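Local atomic coordinates of hypothetical protein PH1136 (Pyrococcus horikoshii, PDB entry 1IXL), a protein that is of unknown function but adopts a hot-dog fold and possibly hydrolyses acyl-CoA thioesters. Residues G26-V30 against Y57-A62. Numbering follows the deposited sequence.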
# COMPACT_ATOMS: atom_id res chain seq x y z
N GLY A 26 5.03 -3.09 12.76
CA GLY A 26 4.71 -1.71 12.43
C GLY A 26 5.23 -1.13 11.13
O GLY A 26 5.13 0.09 10.93
N TYR A 27 5.73 -1.98 10.23
CA TYR A 27 6.29 -1.48 8.98
C TYR A 27 6.26 -2.52 7.85
O TYR A 27 6.44 -3.72 8.08
CB TYR A 27 7.73 -1.03 9.25
CG TYR A 27 8.48 -0.46 8.06
CD1 TYR A 27 8.37 0.89 7.74
CD2 TYR A 27 9.28 -1.27 7.25
CE1 TYR A 27 9.02 1.42 6.64
CE2 TYR A 27 9.94 -0.74 6.14
CZ TYR A 27 9.81 0.61 5.85
OH TYR A 27 10.46 1.16 4.77
N ALA A 28 6.00 -2.06 6.63
CA ALA A 28 5.97 -2.99 5.50
C ALA A 28 6.37 -2.30 4.20
O ALA A 28 6.22 -1.08 4.06
CB ALA A 28 4.60 -3.60 5.35
N GLU A 29 6.89 -3.09 3.27
CA GLU A 29 7.30 -2.60 1.97
C GLU A 29 6.75 -3.55 0.93
O GLU A 29 6.85 -4.78 1.06
CB GLU A 29 8.82 -2.50 1.86
CG GLU A 29 9.44 -1.44 2.78
CD GLU A 29 10.93 -1.28 2.57
OE1 GLU A 29 11.49 -1.98 1.69
OE2 GLU A 29 11.54 -0.45 3.28
N VAL A 30 6.15 -2.98 -0.11
CA VAL A 30 5.55 -3.76 -1.19
C VAL A 30 5.96 -3.12 -2.52
O VAL A 30 5.95 -1.90 -2.65
CB VAL A 30 4.00 -3.74 -1.09
CG1 VAL A 30 3.41 -4.68 -2.11
CG2 VAL A 30 3.55 -4.11 0.34
N TYR A 57 -2.42 -1.36 0.15
CA TYR A 57 -1.97 -2.69 0.52
C TYR A 57 -0.78 -2.64 1.48
O TYR A 57 -0.72 -3.40 2.44
CB TYR A 57 -1.65 -3.51 -0.76
CG TYR A 57 -1.16 -4.96 -0.60
CD1 TYR A 57 -1.69 -5.80 0.40
CD2 TYR A 57 -0.27 -5.52 -1.52
CE1 TYR A 57 -1.34 -7.15 0.45
CE2 TYR A 57 0.07 -6.87 -1.49
CZ TYR A 57 -0.48 -7.69 -0.50
OH TYR A 57 -0.21 -9.04 -0.50
N ALA A 58 0.18 -1.73 1.23
CA ALA A 58 1.33 -1.63 2.12
C ALA A 58 0.88 -1.25 3.54
O ALA A 58 1.39 -1.77 4.55
CB ALA A 58 2.34 -0.58 1.58
N ALA A 59 -0.09 -0.35 3.60
CA ALA A 59 -0.65 0.12 4.86
C ALA A 59 -1.30 -1.04 5.62
O ALA A 59 -1.10 -1.18 6.83
CB ALA A 59 -1.68 1.24 4.58
N MSE A 60 -2.05 -1.89 4.92
CA MSE A 60 -2.68 -3.03 5.54
C MSE A 60 -1.60 -3.96 6.12
O MSE A 60 -1.80 -4.58 7.17
CB MSE A 60 -3.53 -3.82 4.53
CG MSE A 60 -4.71 -3.06 3.89
SE MSE A 60 -6.01 -2.54 5.05
CE MSE A 60 -5.34 -1.21 5.66
N LEU A 61 -0.45 -4.06 5.44
CA LEU A 61 0.62 -4.94 5.95
C LEU A 61 1.44 -4.31 7.05
O LEU A 61 2.09 -5.01 7.82
CB LEU A 61 1.53 -5.45 4.82
CG LEU A 61 0.77 -6.30 3.79
CD1 LEU A 61 1.73 -6.93 2.78
CD2 LEU A 61 -0.00 -7.38 4.50
N ALA A 62 1.42 -2.98 7.14
CA ALA A 62 2.15 -2.34 8.22
C ALA A 62 1.39 -2.66 9.52
O ALA A 62 1.99 -2.70 10.60
CB ALA A 62 2.23 -0.83 8.00
O HOH W 1 2.62 -4.22 12.90
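V30 sends its two methyls to different neighbours on the helix. CG1, anti to the backbone N (chi1 -173°), reaches the Y57 ring and lies 3.8 Å from Y57 CD2, the two side chains crossing at about a right angle. CG2 drops onto the helix backbone at A58, 3.8 Å from A58 CA, with the A58 methyl and L61 CD1 next to it. A serine here has neither methyl, and would probably leave the Y57 ring and the A58–L61 surface both short of their apolar neighbour.

Two residues back along the strand, A28 also points at the helix: its CB sits 3.6 Å from L61 CB, close to the peptide that links L61 to A62. The CA atoms of Y27 and A62 are 4.3 Å apart, consistent with A28 and A62 being small and Y27 turned away. At this end G26 CA makes a CA-H...O contact of 3.4 Å with A62 O. A water accepts from G26 N at 2.7 Å and is placed, 2.8 Å from A62 O, to donate to that carbonyl, though other acceptors may compete for its protons.

The Y57 hydroxyl looks elsewhere, bonding to R14 and Q6. Y27 and E29 leave the strand on the face turned from the helix.

Strand 27-33 belongs to the antiparallel sheet that wraps round the long helix, 48-63, of the hot-dog fold; the axes of 27-30 and 57-62 run roughly antiparallel, at 148°. Direct side-chain contacts between them are wholly apolar, which suggests that mainly apolar packing holds strand to helix, with a possible water bridge at the G26 end.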